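Local coordinates for protein catalase (Pseudomonas syringae, PDB 1M7S) that breaks hydrogen peroxide down into water and oxygen with a heme cofactor, protecting the cell from the toxic effects of peroxide, at residues 47-52 with 304-309; 87-92 with 183-188; 206-211 with 255-260. All coordinates share one frame; numbering follows the deposited sequence.

Contact 1 (47-52 with 304-309); sequences PERVVH and EQVAMA. With HEM (protoporphyrin IX containing Fe), chain E.
The guanidinium of Arg49 reaches across to the backbone carbonyl of Glu304, whose oxygen lies at the edge of the group, near its plane, facing both NH1 and NH2. NH1 lies 3.0 Å and NH2 3.1 Å from Glu304 O, two weak bonds bent to about 135° because one oxygen is shared by two N-H groups. NE, at another part of the edge, gives a straighter bond of 2.9 Å to the heme propionate oxygen O1A. Arginine suits this place because its several N-H groups can hold a protein carbonyl and a propionate at once. With CG beside the backbone N (chi1 -66°) and the chain extended from CG to NE, the side chain runs past one propionate, CG near O2D, to bring NE to the other.

The Glu304 carboxylate stands almost perpendicular to the guanidinium, its OE1 in a long salt bridge of 3.5 Å to Arg49 NH1. Two waters bridge the segments beside this ion pair. One accepts from Arg49 N and NH1 and donates to Glu304 OE1, while another donates to both Pro47 O and Glu304 OE1.

Further along, His52, the predicted active-site histidine, lays one ring face over the porphyrin, its CD2 3.3 Å from heme C1A. Its ND1 is hydrogen-bonded to Ser90, which probably helps to set the ring. Val51 CG2 packs on the porphyrin nearby, an apolar branch against an apolar surface.

Arg339 of helix 323-339 also binds Glu304 O. Val306 and Met308 pack against strands 82-90 and 107-114, while Val50 and Val51 meet Phe41 of the second subunit.

Contact 2 (87-92 with 183-188); sequences VRFSSV and AGYRFM. With HEM (protoporphyrin IX containing Fe), chain E.
On the strand that borders the catalase heme pocket, Phe89 turns from the heme side toward the loop 183-188, where Tyr185 and Met188 receive it. The two aromatic rings are nearly parallel, at 13°, but offset so that little of one lies over the other, with centroids 4.8 Å apart. Each ring is instead faced by the other's CB: that of Tyr185 sits 3.8 Å from the centroid of the Phe89 ring in a CH-pi contact, and Phe89 CB lies over the centre of the Tyr185 ring. Aromatic residues suit both places because their flat faces offer a surface to the partner's CB. Met188 adds its methyl, CE meeting Phe89 CD1 obliquely at 3.8 Å. Tyr185 OH comes to 3.3 Å from Ser90 CA without hydrogen-bonding to that residue's N.

Arg88 and Ser90, the neighbours of Phe89, serve the heme side. Arg88 NH1, a charged donor matched to a carboxylate, gives a nearly straight bond of 2.7 Å to the heme propionate oxygen O2A in the guanidinium plane, and Ser90 OG has His52 as its partner. The chemistry is thus divided between two sides of one strand: apolar and CH-pi packing joins it to the loop, while charge pairing and hydrogen bonding probably help fix the propionate and the histidine.

Contact 3 (206-211 with 255-260); sequences HYVKFH and LYVQVL
Leu255 opens its half of an antiparallel pair in the catalase beta-barrel, where strand 252-260 lies between strands 205-214 and 284-295. Its CD1 methyl approaches Phe210 CD1 at 4.1 Å, on the apolar side of the pair. Tyr256 follows in a hydrogen-bonded pair with His211: its N donates to His211 O over 2.8 Å, nearly straight at 172°, and its own O accepts from His211 N. On the face it shares with Lys209 and Gln258, His211 is held beyond the pair by Asp189 and Glu284. Val257 turns back to the apolar side, opposite Phe210 in a non-hydrogen-bonded pair, and its CG1 touches Phe210 CD1 at 3.6 Å with the two side chains pointing the same way. Such a branched residue packs its branch beside the ring while suiting an extended backbone. Gln258 pairs with Lys209 through both backbone bonds, and its OE1 lies near the aliphatic part of the lysine. The polar ends look elsewhere, Gln258 NE2 to Val282 O and Lys209 NZ to Lys277 O. Val259 sets its CG1 obliquely against the His206 ring, 3.7 Å from CD2. Leu260 closes the ladder with Tyr207, whose N reaches Leu260 O at 2.7 Å, while Leu260 N returns a bond of 2.9 Å to Tyr207 O.

Overall arrangement
Contacts 1 and 2 meet at the heme, their centres 15 Å apart. His52 N of contact 1 lies 2.8 Å from Val92 O of contact 2, which, added to the bond from its ring to Ser90, means that the distal histidine is probably held by both ring and backbone. Arg49 and Arg88 come from different segments to one propionate, a shared anion that would offset the closeness of their charges. Contact 3 touches neither: it is 26 Å from contact 1 and 21 Å from contact 2, centre to centre. Its strands nevertheless belong to the same curled antiparallel sheet as strand 82-90 of contact 2, and the nearest atoms of contacts 2 and 3 are about 7 Å apart.

Contact 1 (47-52 with 304-309)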
loop_
_atom_site.group_PDB
_atom_site.type_symbol
_atom_site.label_atom_id
_atom_site.label_comp_id
_atom_site.label_asym_id
_atom_site.label_seq_id
_atom_site.Cartn_x
_atom_site.Cartn_y
_atom_site.Cartn_z
ATOM N N PRO A 47 -1.377 -7.056 -6.321
ATOM C CA PRO A 47 -1.765 -6.723 -7.689
ATOM C C PRO A 47 -1.151 -7.714 -8.676
ATOM O O PRO A 47 0.034 -8.042 -8.490
ATOM C CB PRO A 47 -1.254 -5.279 -7.983
ATOM C CG PRO A 47 -1.172 -4.764 -6.530
ATOM C CD PRO A 47 -0.650 -5.964 -5.708
ATOM N N GLU A 48 -1.960 -8.191 -9.647
ATOM C CA GLU A 48 -1.331 -9.007 -10.704
ATOM C C GLU A 48 -0.449 -8.129 -11.605
ATOM O O GLU A 48 -0.598 -6.900 -11.631
ATOM C CB GLU A 48 -2.365 -9.794 -11.535
ATOM C CG GLU A 48 -3.139 -8.916 -12.525
ATOM C CD GLU A 48 -4.283 -9.638 -13.253
ATOM O OE1 GLU A 48 -4.702 -10.779 -12.915
ATOM O OE2 GLU A 48 -4.774 -9.016 -14.248
ATOM N N ARG A 49 0.436 -8.735 -12.411
ATOM C CA ARG A 49 1.254 -7.951 -13.327
ATOM C C ARG A 49 0.289 -7.219 -14.308
ATOM O O ARG A 49 -0.736 -7.775 -14.716
ATOM C CB ARG A 49 2.215 -8.799 -14.138
ATOM C CG ARG A 49 3.330 -9.491 -13.294
ATOM C CD ARG A 49 3.864 -10.673 -14.073
ATOM N NE ARG A 49 5.071 -11.248 -13.375
ATOM C CZ ARG A 49 4.983 -11.879 -12.218
ATOM N NH1 ARG A 49 3.830 -12.136 -11.586
ATOM N NH2 ARG A 49 6.144 -12.319 -11.713
ATOM N N VAL A 50 0.635 -5.976 -14.650
ATOM C CA VAL A 50 -0.217 -5.138 -15.526
ATOM C C VAL A 50 -0.316 -5.762 -16.899
ATOM O O VAL A 50 -1.345 -5.611 -17.582
ATOM C CB VAL A 50 0.309 -3.693 -15.527
ATOM C CG1 VAL A 50 1.631 -3.560 -16.300
ATOM C CG2 VAL A 50 -0.690 -2.741 -16.196
ATOM N N VAL A 51 0.693 -6.524 -17.325
ATOM C CA VAL A 51 0.671 -7.333 -18.517
ATOM C C VAL A 51 1.434 -8.664 -18.109
ATOM O O VAL A 51 2.207 -8.573 -17.158
ATOM C CB VAL A 51 1.269 -6.787 -19.814
ATOM C CG1 VAL A 51 0.397 -5.652 -20.424
ATOM C CG2 VAL A 51 2.674 -6.226 -19.592
ATOM N N HIS A 52 1.201 -9.687 -18.904
ATOM C CA HIS A 52 1.814 -11.020 -18.612
ATOM C C HIS A 52 1.442 -11.487 -17.202
ATOM O O HIS A 52 2.145 -12.225 -16.520
ATOM C CB HIS A 52 3.334 -10.941 -18.781
ATOM C CG HIS A 52 3.823 -10.611 -20.172
ATOM N ND1 HIS A 52 4.314 -11.586 -20.979
ATOM C CD2 HIS A 52 3.922 -9.455 -20.882
ATOM C CE1 HIS A 52 4.697 -11.055 -22.150
ATOM N NE2 HIS A 52 4.458 -9.744 -22.085
ATOM N N GLU A 304 4.859 -15.894 -8.627
ATOM C CA GLU A 304 4.130 -14.617 -8.585
ATOM C C GLU A 304 5.090 -13.495 -8.215
ATOM O O GLU A 304 5.016 -12.433 -8.795
ATOM C CB GLU A 304 2.969 -14.698 -7.572
ATOM C CG GLU A 304 1.995 -13.535 -7.712
ATOM C CD GLU A 304 1.359 -13.409 -9.095
ATOM O OE1 GLU A 304 1.013 -12.255 -9.494
ATOM O OE2 GLU A 304 1.136 -14.389 -9.812
ATOM N N GLN A 305 5.940 -13.727 -7.180
ATOM C CA GLN A 305 6.815 -12.661 -6.724
ATOM C C GLN A 305 8.097 -12.423 -7.511
ATOM O O GLN A 305 8.749 -11.387 -7.215
ATOM C CB GLN A 305 7.137 -12.841 -5.238
ATOM C CG GLN A 305 5.956 -12.732 -4.300
ATOM C CD GLN A 305 6.358 -12.792 -2.842
ATOM O OE1 GLN A 305 5.845 -11.979 -2.081
ATOM N NE2 GLN A 305 7.283 -13.706 -2.445
ATOM N N VAL A 306 8.439 -13.213 -8.507
ATOM C CA VAL A 306 9.679 -12.951 -9.236
ATOM C C VAL A 306 9.577 -11.611 -9.944
ATOM O O VAL A 306 8.529 -11.204 -10.460
ATOM C CB VAL A 306 10.036 -14.125 -10.153
ATOM C CG1 VAL A 306 9.126 -14.244 -11.384
ATOM C CG2 VAL A 306 11.518 -14.088 -10.536
ATOM N N ALA A 307 10.678 -10.869 -9.978
ATOM C CA ALA A 307 10.758 -9.525 -10.548
ATOM C C ALA A 307 11.737 -9.541 -11.725
ATOM O O ALA A 307 12.951 -9.593 -11.499
ATOM C CB ALA A 307 11.198 -8.552 -9.459
ATOM N N MET A 308 11.195 -9.699 -12.935
ATOM C CA MET A 308 12.050 -9.716 -14.129
ATOM C C MET A 308 12.184 -8.295 -14.657
ATOM O O MET A 308 11.133 -7.650 -14.803
ATOM C CB MET A 308 11.378 -10.559 -15.226
ATOM C CG MET A 308 11.094 -12.023 -14.879
ATOM S SD MET A 308 12.721 -12.872 -14.822
ATOM C CE MET A 308 12.145 -14.558 -14.600
ATOM N N ALA A 309 13.385 -7.779 -14.907
ATOM C CA ALA A 309 13.473 -6.396 -15.390
ATOM C C ALA A 309 14.691 -6.220 -16.271
ATOM O O ALA A 309 15.804 -6.553 -15.843
ATOM C CB ALA A 309 13.617 -5.497 -14.138
HETATM C CHA HEM E . 6.058 -7.744 -18.370
HETATM C CHB HEM E . 8.169 -8.928 -22.562
HETATM C CHC HEM E . 7.518 -4.410 -24.151
HETATM C CHD HEM E . 6.333 -3.021 -19.645
HETATM C C1A HEM E . 6.674 -8.444 -19.381
HETATM C C2A HEM E . 6.992 -9.891 -19.324
HETATM C C3A HEM E . 7.573 -10.215 -20.478
HETATM C C4A HEM E . 7.619 -9.014 -21.295
HETATM C CMA HEM E . 8.130 -11.571 -20.932
HETATM C CAA HEM E . 6.679 -10.746 -18.085
HETATM C CBA HEM E . 7.913 -11.028 -17.162
HETATM C CGA HEM E . 7.493 -12.060 -16.081
HETATM O O1A HEM E . 7.459 -11.570 -14.926
HETATM O O2A HEM E . 7.315 -13.203 -16.547
HETATM C C1B HEM E . 8.210 -7.809 -23.350
HETATM C C2B HEM E . 8.852 -7.710 -24.654
HETATM C C3B HEM E . 8.656 -6.452 -25.102
HETATM C C4B HEM E . 7.914 -5.747 -24.094
HETATM C CMB HEM E . 9.571 -8.883 -25.336
HETATM C CAB HEM E . 9.069 -5.778 -26.411
HETATM C CBB HEM E . 10.108 -6.151 -27.133
HETATM C C1C HEM E . 7.252 -3.646 -23.044
HETATM C C2C HEM E . 7.316 -2.203 -22.998
HETATM C C3C HEM E . 7.017 -1.818 -21.750
HETATM C C4C HEM E . 6.705 -3.016 -21.000
HETATM C CMC HEM E . 7.739 -1.272 -24.165
HETATM C CAC HEM E . 6.947 -0.413 -21.120
HETATM C CBC HEM E . 7.812 0.577 -21.404
HETATM C C1D HEM E . 6.089 -4.209 -18.943
HETATM C C2D HEM E . 5.609 -4.264 -17.572
HETATM C C3D HEM E . 5.533 -5.548 -17.217
HETATM C C4D HEM E . 5.960 -6.338 -18.351
HETATM C CMD HEM E . 5.265 -2.994 -16.775
HETATM C CAD HEM E . 5.088 -6.145 -15.850
HETATM C CBD HEM E . 6.366 -6.449 -14.987
HETATM C CGD HEM E . 6.056 -6.850 -13.556
HETATM O O1D HEM E . 6.954 -7.546 -12.965
HETATM O O2D HEM E . 5.006 -6.500 -12.963
HETATM N NA HEM E . 7.027 -7.976 -20.614
HETATM N NB HEM E . 7.660 -6.588 -23.015
HETATM N NC HEM E . 6.846 -4.122 -21.817
HETATM N ND HEM E . 6.340 -5.499 -19.365
HETATM FE FE HEM E . 7.029 -6.028 -21.178
HETATM O O HOH W 1 1.817 -10.083 -8.639
HETATM O O HOH W 2 1.068 -11.769 -12.149
HETATM O O HOH W 3 5.037 -6.484 -22.651
#

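Contact 2 (87-92 with 183-188)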
loop_
_atom_site.group_PDB
_atom_site.type_symbol
_atom_site.label_atom_id
_atom_site.label_comp_id
_atom_site.label_asym_id
_atom_site.label_seq_id
_atom_site.Cartn_x
_atom_site.Cartn_y
_atom_site.Cartn_z
ATOM N N VAL A 87 12.982 -19.210 -14.901
ATOM C CA VAL A 87 12.329 -18.774 -16.140
ATOM C C VAL A 87 10.826 -18.584 -15.847
ATOM O O VAL A 87 10.292 -19.467 -15.225
ATOM C CB VAL A 87 12.561 -19.756 -17.281
ATOM C CG1 VAL A 87 11.603 -19.530 -18.465
ATOM C CG2 VAL A 87 14.025 -19.684 -17.815
ATOM N N ARG A 88 10.230 -17.489 -16.280
ATOM C CA ARG A 88 8.762 -17.372 -16.141
ATOM C C ARG A 88 8.268 -17.253 -17.613
ATOM O O ARG A 88 8.732 -16.392 -18.377
ATOM C CB ARG A 88 8.333 -16.126 -15.344
ATOM C CG ARG A 88 6.776 -16.162 -15.101
ATOM C CD ARG A 88 6.504 -15.156 -13.953
ATOM N NE ARG A 88 5.038 -14.909 -13.903
ATOM C CZ ARG A 88 4.306 -14.209 -14.746
ATOM N NH1 ARG A 88 4.739 -13.574 -15.830
ATOM N NH2 ARG A 88 2.980 -14.172 -14.434
ATOM N N PHE A 89 7.320 -18.151 -17.965
ATOM C CA PHE A 89 6.707 -18.160 -19.279
ATOM C C PHE A 89 5.318 -17.481 -19.091
ATOM O O PHE A 89 4.817 -17.636 -17.988
ATOM C CB PHE A 89 6.442 -19.593 -19.795
ATOM C CG PHE A 89 7.715 -20.282 -20.255
ATOM C CD1 PHE A 89 8.364 -19.910 -21.406
ATOM C CD2 PHE A 89 8.243 -21.325 -19.488
ATOM C CE1 PHE A 89 9.518 -20.545 -21.819
ATOM C CE2 PHE A 89 9.393 -21.978 -19.867
ATOM C CZ PHE A 89 10.034 -21.585 -21.052
ATOM N N SER A 90 4.746 -16.893 -20.126
ATOM C CA SER A 90 3.428 -16.259 -19.847
ATOM C C SER A 90 2.660 -15.922 -21.093
ATOM O O SER A 90 3.235 -15.979 -22.184
ATOM C CB SER A 90 3.708 -14.912 -19.147
ATOM O OG SER A 90 4.674 -14.135 -19.854
ATOM N N SER A 91 1.370 -15.558 -20.935
ATOM C CA SER A 91 0.679 -14.930 -22.083
ATOM C C SER A 91 0.732 -13.447 -21.767
ATOM O O SER A 91 1.637 -13.053 -20.992
ATOM C CB SER A 91 -0.741 -15.430 -22.254
ATOM O OG SER A 91 -1.347 -15.132 -20.993
ATOM N N VAL A 92 -0.012 -12.546 -22.424
ATOM C CA VAL A 92 0.257 -11.127 -22.280
ATOM C C VAL A 92 -0.922 -10.297 -21.774
ATOM O O VAL A 92 -0.859 -9.554 -20.823
ATOM C CB VAL A 92 0.639 -10.524 -23.666
ATOM C CG1 VAL A 92 0.792 -9.005 -23.611
ATOM C CG2 VAL A 92 1.978 -11.090 -24.150
ATOM N N ALA A 183 1.440 -24.985 -28.801
ATOM C CA ALA A 183 0.973 -26.223 -28.133
ATOM C C ALA A 183 1.637 -26.374 -26.763
ATOM O O ALA A 183 1.082 -27.082 -25.881
ATOM C CB ALA A 183 1.285 -27.433 -28.988
ATOM N N GLY A 184 2.762 -25.700 -26.555
ATOM C CA GLY A 184 3.412 -25.765 -25.245
ATOM C C GLY A 184 4.543 -24.736 -25.210
ATOM O O GLY A 184 5.176 -24.486 -26.247
ATOM N N TYR A 185 4.924 -24.313 -24.044
ATOM C CA TYR A 185 6.063 -23.383 -23.894
ATOM C C TYR A 185 7.372 -24.088 -24.298
ATOM O O TYR A 185 8.304 -23.445 -24.808
ATOM C CB TYR A 185 6.202 -22.900 -22.466
ATOM C CG TYR A 185 5.108 -21.949 -22.003
ATOM C CD1 TYR A 185 4.815 -20.811 -22.754
ATOM C CD2 TYR A 185 4.504 -22.186 -20.778
ATOM C CE1 TYR A 185 3.857 -19.918 -22.307
ATOM C CE2 TYR A 185 3.557 -21.276 -20.301
ATOM C CZ TYR A 185 3.254 -20.183 -21.075
ATOM O OH TYR A 185 2.286 -19.305 -20.608
ATOM N N ARG A 186 7.366 -25.417 -24.168
ATOM C CA ARG A 186 8.512 -26.217 -24.579
ATOM C C ARG A 186 8.655 -26.249 -26.102
ATOM O O ARG A 186 9.734 -26.584 -26.582
ATOM C CB ARG A 186 8.317 -27.719 -24.175
ATOM C CG ARG A 186 8.195 -27.891 -22.667
ATOM C CD ARG A 186 8.210 -29.419 -22.332
ATOM N NE ARG A 186 6.956 -30.013 -22.793
ATOM C CZ ARG A 186 6.851 -31.274 -23.176
ATOM N NH1 ARG A 186 7.981 -32.005 -23.163
ATOM N NH2 ARG A 186 5.689 -31.797 -23.555
ATOM N N PHE A 187 7.642 -25.936 -26.863
ATOM C CA PHE A 187 7.596 -25.969 -28.301
ATOM C C PHE A 187 7.541 -24.572 -28.925
ATOM O O PHE A 187 6.872 -24.394 -29.927
ATOM C CB PHE A 187 6.401 -26.835 -28.762
ATOM C CG PHE A 187 6.462 -28.193 -28.099
ATOM C CD1 PHE A 187 5.533 -28.512 -27.116
ATOM C CD2 PHE A 187 7.432 -29.113 -28.426
ATOM C CE1 PHE A 187 5.553 -29.735 -26.471
ATOM C CE2 PHE A 187 7.482 -30.349 -27.780
ATOM C CZ PHE A 187 6.554 -30.666 -26.798
ATOM N N MET A 188 8.246 -23.647 -28.315
ATOM C CA MET A 188 8.364 -22.309 -28.865
ATOM C C MET A 188 9.819 -21.841 -28.723
ATOM O O MET A 188 10.490 -22.190 -27.747
ATOM C CB MET A 188 7.485 -21.236 -28.231
ATOM C CG MET A 188 7.753 -20.785 -26.819
ATOM S SD MET A 188 6.372 -19.739 -26.209
ATOM C CE MET A 188 7.333 -18.963 -24.890
HETATM C CHA HEM E . 6.058 -7.744 -18.370
HETATM C CHB HEM E . 8.169 -8.928 -22.562
HETATM C CHC HEM E . 7.518 -4.410 -24.151
HETATM C CHD HEM E . 6.333 -3.021 -19.645
HETATM C C1A HEM E . 6.674 -8.444 -19.381
HETATM C C2A HEM E . 6.992 -9.891 -19.324
HETATM C C3A HEM E . 7.573 -10.215 -20.478
HETATM C C4A HEM E . 7.619 -9.014 -21.295
HETATM C CMA HEM E . 8.130 -11.571 -20.932
HETATM C CAA HEM E . 6.679 -10.746 -18.085
HETATM C CBA HEM E . 7.913 -11.028 -17.162
HETATM C CGA HEM E . 7.493 -12.060 -16.081
HETATM O O1A HEM E . 7.459 -11.570 -14.926
HETATM O O2A HEM E . 7.315 -13.203 -16.547
HETATM C C1B HEM E . 8.210 -7.809 -23.350
HETATM C C2B HEM E . 8.852 -7.710 -24.654
HETATM C C3B HEM E . 8.656 -6.452 -25.102
HETATM C C4B HEM E . 7.914 -5.747 -24.094
HETATM C CMB HEM E . 9.571 -8.883 -25.336
HETATM C CAB HEM E . 9.069 -5.778 -26.411
HETATM C CBB HEM E . 10.108 -6.151 -27.133
HETATM C C1C HEM E . 7.252 -3.646 -23.044
HETATM C C2C HEM E . 7.316 -2.203 -22.998
HETATM C C3C HEM E . 7.017 -1.818 -21.750
HETATM C C4C HEM E . 6.705 -3.016 -21.000
HETATM C CMC HEM E . 7.739 -1.272 -24.165
HETATM C CAC HEM E . 6.947 -0.413 -21.120
HETATM C CBC HEM E . 7.812 0.577 -21.404
HETATM C C1D HEM E . 6.089 -4.209 -18.943
HETATM C C2D HEM E . 5.609 -4.264 -17.572
HETATM C C3D HEM E . 5.533 -5.548 -17.217
HETATM C C4D HEM E . 5.960 -6.338 -18.351
HETATM C CMD HEM E . 5.265 -2.994 -16.775
HETATM C CAD HEM E . 5.088 -6.145 -15.850
HETATM C CBD HEM E . 6.366 -6.449 -14.987
HETATM C CGD HEM E . 6.056 -6.850 -13.556
HETATM O O1D HEM E . 6.954 -7.546 -12.965
HETATM O O2D HEM E . 5.006 -6.500 -12.963
HETATM N NA HEM E . 7.027 -7.976 -20.614
HETATM N NB HEM E . 7.660 -6.588 -23.015
HETATM N NC HEM E . 6.846 -4.122 -21.817
HETATM N ND HEM E . 6.340 -5.499 -19.365
HETATM FE FE HEM E . 7.029 -6.028 -21.178
HETATM O O HOH W 3 5.037 -6.484 -22.651
#

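Contact 3 (206-211 with 255-260)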
loop_
_atom_site.group_PDB
_atom_site.type_symbol
_atom_site.label_atom_id
_atom_site.label_comp_id
_atom_site.label_asym_id
_atom_site.label_seq_id
_atom_site.Cartn_x
_atom_site.Cartn_y
_atom_site.Cartn_z
ATOM N N HIS A 206 29.381 -3.885 -29.268
ATOM C CA HIS A 206 28.799 -4.606 -30.358
ATOM C C HIS A 206 27.259 -4.666 -30.077
ATOM O O HIS A 206 26.928 -4.677 -28.908
ATOM C CB HIS A 206 29.244 -6.037 -30.569
ATOM C CG HIS A 206 30.642 -6.173 -31.108
ATOM N ND1 HIS A 206 31.724 -5.940 -30.267
ATOM C CD2 HIS A 206 31.118 -6.519 -32.312
ATOM C CE1 HIS A 206 32.850 -6.132 -30.957
ATOM N NE2 HIS A 206 32.510 -6.492 -32.183
ATOM N N TYR A 207 26.468 -4.616 -31.143
ATOM C CA TYR A 207 25.018 -4.738 -30.949
ATOM C C TYR A 207 24.646 -6.190 -31.197
ATOM O O TYR A 207 24.982 -6.784 -32.235
ATOM C CB TYR A 207 24.278 -3.780 -31.906
ATOM C CG TYR A 207 24.428 -2.338 -31.466
ATOM C CD1 TYR A 207 25.392 -1.494 -32.044
ATOM C CD2 TYR A 207 23.644 -1.819 -30.449
ATOM C CE1 TYR A 207 25.519 -0.193 -31.621
ATOM C CE2 TYR A 207 23.763 -0.505 -30.025
ATOM C CZ TYR A 207 24.728 0.310 -30.604
ATOM O OH TYR A 207 24.889 1.619 -30.204
ATOM N N VAL A 208 23.897 -6.784 -30.277
ATOM C CA VAL A 208 23.598 -8.216 -30.430
ATOM C C VAL A 208 22.126 -8.530 -30.220
ATOM O O VAL A 208 21.517 -8.007 -29.277
ATOM C CB VAL A 208 24.401 -8.935 -29.296
ATOM C CG1 VAL A 208 24.110 -10.407 -29.309
ATOM C CG2 VAL A 208 25.914 -8.714 -29.423
ATOM N N LYS A 209 21.599 -9.428 -31.032
ATOM C CA LYS A 209 20.269 -9.967 -30.814
ATOM C C LYS A 209 20.409 -11.385 -30.235
ATOM O O LYS A 209 21.316 -12.140 -30.582
ATOM C CB LYS A 209 19.493 -9.988 -32.104
ATOM C CG LYS A 209 18.930 -8.589 -32.383
ATOM C CD LYS A 209 17.951 -8.766 -33.557
ATOM C CE LYS A 209 17.332 -7.402 -33.834
ATOM N NZ LYS A 209 15.875 -7.441 -33.858
ATOM N N PHE A 210 19.543 -11.765 -29.303
ATOM C CA PHE A 210 19.554 -13.082 -28.664
ATOM C C PHE A 210 18.358 -13.923 -29.091
ATOM O O PHE A 210 17.222 -13.425 -29.188
ATOM C CB PHE A 210 19.424 -12.936 -27.135
ATOM C CG PHE A 210 20.594 -12.274 -26.477
ATOM C CD1 PHE A 210 21.756 -13.012 -26.195
ATOM C CD2 PHE A 210 20.577 -10.948 -26.122
ATOM C CE1 PHE A 210 22.840 -12.410 -25.599
ATOM C CE2 PHE A 210 21.637 -10.349 -25.499
ATOM C CZ PHE A 210 22.798 -11.072 -25.227
ATOM N N HIS A 211 18.561 -15.205 -29.296
ATOM C CA HIS A 211 17.578 -16.150 -29.783
ATOM C C HIS A 211 17.717 -17.485 -29.044
ATOM O O HIS A 211 18.792 -18.111 -29.172
ATOM C CB HIS A 211 17.773 -16.378 -31.298
ATOM C CG HIS A 211 16.935 -17.460 -31.928
ATOM N ND1 HIS A 211 17.461 -18.340 -32.868
ATOM C CD2 HIS A 211 15.647 -17.832 -31.765
ATOM C CE1 HIS A 211 16.506 -19.195 -33.233
ATOM N NE2 HIS A 211 15.385 -18.915 -32.597
ATOM N N LEU A 255 21.190 -21.127 -26.969
ATOM C CA LEU A 255 21.228 -19.662 -27.120
ATOM C C LEU A 255 22.153 -19.266 -28.257
ATOM O O LEU A 255 23.343 -19.643 -28.281
ATOM C CB LEU A 255 21.715 -19.017 -25.809
ATOM C CG LEU A 255 21.795 -17.488 -25.762
ATOM C CD1 LEU A 255 20.384 -16.898 -26.021
ATOM C CD2 LEU A 255 22.371 -17.022 -24.448
ATOM N N TYR A 256 21.604 -18.487 -29.183
ATOM C CA TYR A 256 22.352 -17.911 -30.281
ATOM C C TYR A 256 22.408 -16.379 -30.253
ATOM O O TYR A 256 21.442 -15.712 -29.828
ATOM C CB TYR A 256 21.724 -18.338 -31.610
ATOM C CG TYR A 256 21.887 -19.781 -31.980
ATOM C CD1 TYR A 256 21.009 -20.723 -31.440
ATOM C CD2 TYR A 256 22.874 -20.219 -32.867
ATOM C CE1 TYR A 256 21.126 -22.062 -31.769
ATOM C CE2 TYR A 256 23.007 -21.562 -33.194
ATOM C CZ TYR A 256 22.138 -22.467 -32.626
ATOM O OH TYR A 256 22.220 -23.803 -32.904
ATOM N N VAL A 257 23.505 -15.833 -30.814
ATOM C CA VAL A 257 23.621 -14.375 -30.969
ATOM C C VAL A 257 23.832 -13.969 -32.429
ATOM O O VAL A 257 24.404 -14.735 -33.215
ATOM C CB VAL A 257 24.667 -13.667 -30.121
ATOM C CG1 VAL A 257 24.302 -13.771 -28.625
ATOM C CG2 VAL A 257 26.102 -14.157 -30.359
ATOM N N GLN A 258 23.304 -12.787 -32.807
ATOM C CA GLN A 258 23.508 -12.156 -34.103
ATOM C C GLN A 258 24.257 -10.878 -33.763
ATOM O O GLN A 258 23.879 -10.212 -32.776
ATOM C CB GLN A 258 22.263 -11.758 -34.924
ATOM C CG GLN A 258 21.595 -12.943 -35.589
ATOM C CD GLN A 258 20.302 -12.428 -36.222
ATOM O OE1 GLN A 258 19.447 -11.984 -35.442
ATOM N NE2 GLN A 258 20.160 -12.501 -37.533
ATOM N N VAL A 259 25.376 -10.606 -34.422
ATOM C CA VAL A 259 26.241 -9.509 -34.010
ATOM C C VAL A 259 26.481 -8.481 -35.081
ATOM O O VAL A 259 26.765 -8.936 -36.202
ATOM C CB VAL A 259 27.635 -10.113 -33.621
ATOM C CG1 VAL A 259 28.673 -9.123 -33.143
ATOM C CG2 VAL A 259 27.485 -11.172 -32.542
ATOM N N LEU A 260 26.356 -7.207 -34.742
ATOM C CA LEU A 260 26.686 -6.126 -35.659
ATOM C C LEU A 260 27.512 -5.072 -34.926
ATOM O O LEU A 260 27.349 -4.772 -33.726
ATOM C CB LEU A 260 25.474 -5.407 -36.246
ATOM C CG LEU A 260 24.560 -6.142 -37.220
ATOM C CD1 LEU A 260 23.318 -5.319 -37.547
ATOM C CD2 LEU A 260 25.278 -6.471 -38.507
#